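Local coordinates for mandalate racemase/muconate lactonizing enzyme (Unidentified, PDB 4E4U), which is a putative isomerase of the mandelate racemase/muconate lactonizing enzyme group in the enolase superfamily, whose substrate is not established, at residues A[22-27]-A[38-43]; A[179-184]-A[217-222]; A[254-259]-A[276-281]. All blocks are in the same frame, centred on the assembly; numbering follows the deposited sequence.

The three contacts follow one another along the chain and sample both parts of an enolase-superfamily subunit. Contact 1 joins two strands of the antiparallel sheet in the N-terminal domain, while contacts 2 and 3 lie in the C-terminal barrel domain. There contact 2 pairs two outer helices and contact 3 two neighbouring parallel strands. The centres of contacts 1 and 2 are 35 Å apart, on opposite sides of the chain's centre. Contact 3 lies 22 Å from the first and 20 Å from the second, centre to centre, and its nearest atoms come within about 4 Å of contact 1, where the two domains face each other; enzymes of this superfamily usually place the active site between them.

Contact 1. Residues A[22-27]-A[38-43]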
# COMPACT_ATOMS: atom_id res chain seq x y z
N TYR A 22 -33.67 0.64 -31.39
CA TYR A 22 -34.67 1.65 -31.05
C TYR A 22 -34.05 2.73 -30.20
O TYR A 22 -33.06 2.49 -29.51
CB TYR A 22 -35.89 1.03 -30.33
CG TYR A 22 -35.49 0.19 -29.14
CD1 TYR A 22 -35.23 0.77 -27.90
CD2 TYR A 22 -35.34 -1.19 -29.26
CE1 TYR A 22 -34.83 0.01 -26.81
CE2 TYR A 22 -34.96 -1.96 -28.18
CZ TYR A 22 -34.69 -1.36 -26.96
OH TYR A 22 -34.30 -2.14 -25.91
N TRP A 23 -34.64 3.92 -30.26
CA TRP A 23 -34.21 5.03 -29.43
C TRP A 23 -35.35 5.45 -28.52
O TRP A 23 -36.50 5.54 -28.96
CB TRP A 23 -33.74 6.20 -30.29
CG TRP A 23 -32.58 5.85 -31.18
CD1 TRP A 23 -31.61 4.92 -30.94
CD2 TRP A 23 -32.29 6.42 -32.47
NE1 TRP A 23 -30.72 4.88 -31.99
CE2 TRP A 23 -31.11 5.79 -32.94
CE3 TRP A 23 -32.90 7.40 -33.26
CZ2 TRP A 23 -30.55 6.10 -34.18
CZ3 TRP A 23 -32.33 7.71 -34.49
CH2 TRP A 23 -31.16 7.07 -34.94
N ILE A 24 -35.03 5.70 -27.26
CA ILE A 24 -36.03 6.04 -26.26
C ILE A 24 -36.00 7.54 -25.97
O ILE A 24 -35.06 8.03 -25.34
CB ILE A 24 -35.79 5.28 -24.94
CG1 ILE A 24 -35.71 3.77 -25.19
CG2 ILE A 24 -36.88 5.61 -23.94
CD1 ILE A 24 -35.25 2.98 -23.97
N PHE A 25 -37.03 8.26 -26.42
CA PHE A 25 -37.09 9.70 -26.21
C PHE A 25 -38.15 10.06 -25.19
O PHE A 25 -39.19 9.40 -25.11
CB PHE A 25 -37.39 10.44 -27.52
CG PHE A 25 -36.38 10.20 -28.60
CD1 PHE A 25 -35.05 10.56 -28.43
CD2 PHE A 25 -36.77 9.64 -29.81
CE1 PHE A 25 -34.12 10.34 -29.44
CE2 PHE A 25 -35.85 9.43 -30.82
CZ PHE A 25 -34.52 9.77 -30.64
N VAL A 26 -37.90 11.11 -24.41
CA VAL A 26 -38.91 11.67 -23.53
C VAL A 26 -39.10 13.15 -23.84
O VAL A 26 -38.12 13.86 -24.13
CB VAL A 26 -38.55 11.46 -22.04
CG1 VAL A 26 -38.65 9.99 -21.67
CG2 VAL A 26 -37.16 12.02 -21.73
N LYS A 27 -40.35 13.60 -23.82
CA LYS A 27 -40.66 15.01 -24.00
C LYS A 27 -41.38 15.54 -22.77
O LYS A 27 -42.39 14.97 -22.34
CB LYS A 27 -41.51 15.23 -25.26
CG LYS A 27 -40.73 15.03 -26.55
CD LYS A 27 -41.60 15.25 -27.80
CE LYS A 27 -42.08 16.69 -27.92
NZ LYS A 27 -42.93 16.91 -29.12
N GLY A 38 -35.38 14.68 -24.19
CA GLY A 38 -34.25 13.92 -23.69
C GLY A 38 -34.23 12.52 -24.26
O GLY A 38 -35.19 12.09 -24.93
N GLU A 39 -33.14 11.80 -24.01
CA GLU A 39 -32.98 10.44 -24.49
C GLU A 39 -32.47 9.57 -23.35
O GLU A 39 -31.68 10.02 -22.52
CB GLU A 39 -32.03 10.37 -25.69
CG GLU A 39 -31.90 8.96 -26.25
CD GLU A 39 -31.28 8.89 -27.63
OE1 GLU A 39 -30.93 9.93 -28.23
OE2 GLU A 39 -31.14 7.75 -28.13
N ILE A 40 -32.96 8.33 -23.32
CA ILE A 40 -32.62 7.36 -22.30
C ILE A 40 -31.81 6.23 -22.92
O ILE A 40 -32.20 5.69 -23.95
CB ILE A 40 -33.91 6.80 -21.67
CG1 ILE A 40 -34.62 7.90 -20.89
CG2 ILE A 40 -33.63 5.57 -20.81
CD1 ILE A 40 -36.02 7.56 -20.44
N TYR A 41 -30.67 5.88 -22.30
CA TYR A 41 -29.84 4.79 -22.78
C TYR A 41 -29.90 3.67 -21.75
O TYR A 41 -29.26 3.75 -20.70
CB TYR A 41 -28.40 5.24 -23.00
CG TYR A 41 -27.54 4.27 -23.78
CD1 TYR A 41 -27.73 4.11 -25.15
CD2 TYR A 41 -26.52 3.54 -23.18
CE1 TYR A 41 -26.95 3.24 -25.88
CE2 TYR A 41 -25.73 2.66 -23.91
CZ TYR A 41 -25.95 2.52 -25.27
OH TYR A 41 -25.19 1.66 -26.03
N SER A 42 -30.71 2.66 -22.04
CA SER A 42 -30.88 1.54 -21.11
C SER A 42 -31.59 0.41 -21.82
O SER A 42 -32.67 0.60 -22.37
CB SER A 42 -31.73 1.98 -19.91
OG SER A 42 -31.75 0.97 -18.92
N ALA A 43 -30.98 -0.77 -21.80
CA ALA A 43 -31.56 -1.92 -22.49
C ALA A 43 -31.48 -3.21 -21.68
O ALA A 43 -31.55 -4.30 -22.24
CB ALA A 43 -30.91 -2.11 -23.87
O HOH W 1 -34.73 -0.87 -23.62
O HOH W 2 -32.21 5.68 -26.70
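Ile-24, Phe-25 and Val-26 run antiparallel to Ile-40, Glu-39 and Gly-38, the short strand axes approaching to 4.6 Å with 140° between their directions. Val-26 and Gly-38 exchange two backbone hydrogen bonds, and Ile-40 N adds a third to Ile-24 O at 2.9 Å. The return link of this last pair runs through water: one molecule accepts from Ile-24 N and donates to Ile-40 O and Glu-39 OE2; further along, another links Tyr-22 OH to Ser-42 O. On one face, Ile-24 CG2 packs against Ile-40 CB at 3.9 Å, and Ile-40 CD1 reaches Val-26 CG1 at 3.8 Å, the last two side chains crossing nearly at right angles. This is the hairpin of strands 22-30 and 35-40 in the three-stranded sheet of the N-terminal domain, and helix 47-61 covers these aliphatic groups through Ile-54. The other face carries Phe-25 and Glu-39, side by side and pointing the same way. With CG anti to the backbone N (chi1 -177°) and the chain extended beyond it, Glu-39 brings OE1 to 3.4 Å from Phe-25 CE1, the carboxylate turned 67° from the ring. Its other oxygen, OE2, lies 3.7 Å from Trp-23 CB. Gly-38 O meets the edge of the Phe-25 ring. Backbone N-H groups of Gly-313 and Gly-316 bond to OE2 and OE1 respectively, tying this buried carboxylate to the barrel domain at the start of helix 314-325.

Contact 2. Residues A[179-184]-A[217-222]; sequences LSLEVL and AIRLAK
Two outer helices of the barrel domain, 181-198 and 214-224, meet here through the first turn of one and the middle of the other. Leu-184 straddles the junction with its two methyls. CD2 packs on Leu-220 CB at 3.8 Å, whereas CD1 sits over one face of the Arg-219 guanidinium, 3.6 Å from NH2 and displaced toward the rim of the group. Leu-181 comes from another direction, its CD2 lying at the guanidinium edge, in plane, 3.5 Å from Arg-219 NH2. The arginine chain bends at chi3 (64°), which turns its flat end toward these leucines. Leu-179 CD1 touches Leu-220 CD2 at 4.1 Å and extends the apolar part of the contact. No direct hydrogen bond joins the segments; instead a water donates to Leu-179 O at 2.7 Å and accepts from Arg-219 NH1 at 2.9 Å. Ser-180 N-caps helix 181-198, its OG accepting from Val-183 N at 3.1 Å. The charged end of Arg-219 is held largely from outside: NE and NH2 form salt bridges with Asp-228 and Asp-203 of a second subunit, respectively, and NH1 bonds to Gln-178. Leu-181 and Leu-184 themselves pack on Ala-202 and Asp-228 of that subunit, in a mixed polar and apolar interface, while on the inner side Leu-220 packs against Phe-232 of strand 231-233 and, with Leu-179, against Met-212 in the loop before helix 214-224.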
# COMPACT_ATOMS: atom_id res chain seq x y z
N LEU A 179 -9.07 -15.10 -25.78
CA LEU A 179 -9.08 -15.10 -27.25
C LEU A 179 -8.12 -16.13 -27.82
O LEU A 179 -7.00 -16.29 -27.34
CB LEU A 179 -8.70 -13.73 -27.81
CG LEU A 179 -9.56 -12.55 -27.38
CD1 LEU A 179 -9.04 -11.28 -28.05
CD2 LEU A 179 -11.02 -12.78 -27.72
N SER A 180 -8.56 -16.81 -28.88
CA SER A 180 -7.71 -17.77 -29.58
C SER A 180 -6.58 -17.07 -30.32
O SER A 180 -6.65 -15.87 -30.60
CB SER A 180 -8.53 -18.55 -30.60
OG SER A 180 -8.84 -17.71 -31.70
N LEU A 181 -5.55 -17.82 -30.68
CA LEU A 181 -4.46 -17.29 -31.50
C LEU A 181 -4.96 -16.74 -32.83
O LEU A 181 -4.49 -15.71 -33.29
CB LEU A 181 -3.41 -18.36 -31.76
CG LEU A 181 -2.59 -18.75 -30.53
CD1 LEU A 181 -1.85 -20.04 -30.82
CD2 LEU A 181 -1.62 -17.63 -30.14
N GLU A 182 -5.91 -17.43 -33.47
CA GLU A 182 -6.43 -16.93 -34.74
C GLU A 182 -7.13 -15.58 -34.58
O GLU A 182 -7.01 -14.71 -35.44
CB GLU A 182 -7.35 -17.96 -35.38
CG GLU A 182 -6.57 -19.12 -35.96
CD GLU A 182 -7.45 -20.15 -36.61
OE1 GLU A 182 -8.50 -20.51 -36.02
OE2 GLU A 182 -7.10 -20.61 -37.71
N VAL A 183 -7.84 -15.39 -33.47
CA VAL A 183 -8.49 -14.11 -33.24
C VAL A 183 -7.45 -13.04 -32.90
O VAL A 183 -7.52 -11.92 -33.40
CB VAL A 183 -9.60 -14.21 -32.18
CG1 VAL A 183 -10.11 -12.83 -31.78
CG2 VAL A 183 -10.75 -15.07 -32.72
N LEU A 184 -6.45 -13.39 -32.08
CA LEU A 184 -5.37 -12.45 -31.78
C LEU A 184 -4.67 -12.03 -33.08
O LEU A 184 -4.39 -10.84 -33.27
CB LEU A 184 -4.36 -13.05 -30.81
CG LEU A 184 -4.86 -13.32 -29.38
CD1 LEU A 184 -3.86 -14.17 -28.60
CD2 LEU A 184 -5.11 -12.00 -28.65
N ALA A 217 -6.58 -9.90 -22.42
CA ALA A 217 -6.44 -8.50 -22.83
C ALA A 217 -4.98 -8.06 -22.85
O ALA A 217 -4.56 -7.31 -23.73
CB ALA A 217 -7.27 -7.60 -21.93
N ILE A 218 -4.20 -8.52 -21.88
CA ILE A 218 -2.78 -8.19 -21.84
C ILE A 218 -2.02 -8.82 -23.01
O ILE A 218 -1.20 -8.15 -23.66
CB ILE A 218 -2.17 -8.56 -20.46
CG1 ILE A 218 -2.72 -7.60 -19.40
CG2 ILE A 218 -0.64 -8.53 -20.49
CD1 ILE A 218 -2.49 -8.06 -17.98
N ARG A 219 -2.29 -10.10 -23.31
CA ARG A 219 -1.71 -10.74 -24.49
C ARG A 219 -2.02 -9.95 -25.76
O ARG A 219 -1.15 -9.73 -26.60
CB ARG A 219 -2.19 -12.19 -24.63
CG ARG A 219 -1.54 -13.15 -23.65
CD ARG A 219 -2.09 -14.55 -23.80
NE ARG A 219 -1.78 -15.15 -25.10
CZ ARG A 219 -2.41 -16.20 -25.61
NH1 ARG A 219 -3.40 -16.78 -24.93
NH2 ARG A 219 -2.06 -16.68 -26.80
N LEU A 220 -3.27 -9.50 -25.88
CA LEU A 220 -3.69 -8.74 -27.05
C LEU A 220 -2.98 -7.39 -27.10
O LEU A 220 -2.47 -6.99 -28.14
CB LEU A 220 -5.20 -8.56 -27.07
CG LEU A 220 -5.74 -7.68 -28.20
CD1 LEU A 220 -5.29 -8.19 -29.57
CD2 LEU A 220 -7.27 -7.59 -28.12
N ALA A 221 -2.94 -6.69 -25.96
CA ALA A 221 -2.29 -5.39 -25.92
C ALA A 221 -0.84 -5.44 -26.39
O ALA A 221 -0.40 -4.57 -27.14
CB ALA A 221 -2.38 -4.79 -24.52
N LYS A 222 -0.10 -6.47 -25.99
CA LYS A 222 1.31 -6.57 -26.40
C LYS A 222 1.44 -6.64 -27.91
O LYS A 222 2.38 -6.08 -28.47
CB LYS A 222 2.02 -7.74 -25.73
CG LYS A 222 2.06 -7.70 -24.20
CD LYS A 222 2.07 -6.30 -23.59
CE LYS A 222 3.46 -5.70 -23.51
NZ LYS A 222 3.43 -4.40 -22.76
O HOH W 3 -5.30 -18.24 -26.48

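Contact 3. Residues A[254-259]-A[276-281]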
# COMPACT_ATOMS: atom_id res chain seq x y z
N PRO A 254 -3.32 3.57 -24.03
CA PRO A 254 -4.32 4.10 -23.10
C PRO A 254 -5.55 3.21 -23.01
O PRO A 254 -6.03 2.74 -24.05
CB PRO A 254 -4.70 5.45 -23.72
CG PRO A 254 -3.48 5.86 -24.46
CD PRO A 254 -2.96 4.57 -25.06
N ILE A 255 -6.05 2.96 -21.80
CA ILE A 255 -7.30 2.23 -21.64
C ILE A 255 -8.47 3.21 -21.59
O ILE A 255 -8.44 4.20 -20.83
CB ILE A 255 -7.31 1.36 -20.37
CG1 ILE A 255 -6.13 0.38 -20.38
CG2 ILE A 255 -8.64 0.62 -20.23
CD1 ILE A 255 -5.98 -0.44 -21.66
N ALA A 256 -9.47 2.96 -22.43
CA ALA A 256 -10.70 3.74 -22.44
C ALA A 256 -11.84 2.85 -22.00
O ALA A 256 -11.94 1.70 -22.44
CB ALA A 256 -10.98 4.29 -23.84
N THR A 257 -12.72 3.37 -21.16
CA THR A 257 -13.90 2.62 -20.79
C THR A 257 -14.97 3.53 -20.23
O THR A 257 -14.71 4.70 -19.95
CB THR A 257 -13.56 1.50 -19.78
OG1 THR A 257 -14.59 0.50 -19.84
CG2 THR A 257 -13.42 2.05 -18.36
N GLY A 258 -16.17 3.00 -20.05
CA GLY A 258 -17.18 3.74 -19.31
C GLY A 258 -18.59 3.70 -19.84
O GLY A 258 -19.50 4.16 -19.16
N GLU A 259 -18.79 3.17 -21.05
CA GLU A 259 -20.13 3.22 -21.63
C GLU A 259 -21.14 2.38 -20.86
O GLU A 259 -22.35 2.58 -21.00
CB GLU A 259 -20.13 2.81 -23.09
CG GLU A 259 -20.03 1.32 -23.31
CD GLU A 259 -19.69 1.00 -24.74
OE1 GLU A 259 -20.56 0.46 -25.46
OE2 GLU A 259 -18.55 1.32 -25.16
N ALA A 276 -8.57 3.39 -15.98
CA ALA A 276 -8.67 3.96 -17.33
C ALA A 276 -8.22 5.41 -17.30
O ALA A 276 -8.32 6.08 -16.27
CB ALA A 276 -10.10 3.86 -17.85
N SER A 277 -7.75 5.90 -18.45
CA SER A 277 -7.34 7.30 -18.57
C SER A 277 -8.24 8.08 -19.53
O SER A 277 -8.07 9.28 -19.70
CB SER A 277 -5.90 7.40 -19.04
OG SER A 277 -5.74 6.76 -20.29
N ILE A 278 -9.18 7.38 -20.15
CA ILE A 278 -10.12 7.99 -21.08
C ILE A 278 -11.50 7.46 -20.71
O ILE A 278 -11.73 6.25 -20.72
CB ILE A 278 -9.78 7.63 -22.54
CG1 ILE A 278 -8.40 8.21 -22.92
CG2 ILE A 278 -10.83 8.16 -23.51
CD1 ILE A 278 -7.83 7.63 -24.21
N LEU A 279 -12.40 8.37 -20.33
CA LEU A 279 -13.72 7.99 -19.82
C LEU A 279 -14.79 8.16 -20.88
O LEU A 279 -15.04 9.27 -21.36
CB LEU A 279 -14.09 8.81 -18.60
CG LEU A 279 -13.13 8.79 -17.43
CD1 LEU A 279 -13.74 9.47 -16.22
CD2 LEU A 279 -12.73 7.37 -17.09
N GLN A 280 -15.43 7.05 -21.22
CA GLN A 280 -16.43 7.00 -22.27
C GLN A 280 -17.84 6.99 -21.71
O GLN A 280 -18.67 6.13 -22.04
CB GLN A 280 -16.17 5.79 -23.16
CG GLN A 280 -14.78 5.80 -23.76
CD GLN A 280 -14.46 4.55 -24.52
OE1 GLN A 280 -14.57 3.44 -23.99
NE2 GLN A 280 -14.05 4.71 -25.78
N LEU A 281 -18.13 7.97 -20.86
CA LEU A 281 -19.47 8.12 -20.33
C LEU A 281 -20.48 8.32 -21.47
O LEU A 281 -20.17 8.94 -22.50
CB LEU A 281 -19.50 9.31 -19.36
CG LEU A 281 -19.19 10.70 -19.94
CD1 LEU A 281 -20.44 11.41 -20.47
CD2 LEU A 281 -18.51 11.57 -18.89
O HOH W 4 -4.65 4.10 -19.21
O HOH W 5 -16.90 2.20 -23.08
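Gln-280 turns CG beside its backbone N (chi1 -58°) and then extends (chi2 174°), a course that lays its amide against Ala-256 and Thr-257 of the adjacent strand. Its CD stands 3.6 Å from Ala-256 CB, and OE1 approaches Thr-257 CA at 3.4 Å. A water donates to this OE1 and to Glu-259 OE2 while accepting from Glu-259 N, so three groups beyond the strand ends are gathered at one point. NE2 bonds to Glu-233, which fixes the rotation of the amide. The backbones pair in parallel: Thr-257 N gives to Ile-278 O, and Gln-280 N gives a nearly straight bond to Thr-257 O (2.8 Å, 174° at the hydrogen), arriving from above the carbonyl plane. Ile-255 O takes Ser-277 N at 3.0 Å and, more weakly, Ile-278 N. Ala-256 CB rests on Ile-278 CB at 3.8 Å on the face they share, and Pro-254 CB meets Ile-278 CD1; Thr-257, whose side chain points to the opposite face, touches Ala-276 CB through CG2 at 3.8 Å. Strands 255-257 and 278-279, joined through helix 263-272, make a beta-alpha-beta unit of the barrel. Strand 231-233 flanks the first and strand 305-306 the second; Trp-231 lies against Ala-256, Ile-278 and Gln-280, while Thr-257 and Leu-279 face Leu-270 of helix 263-272.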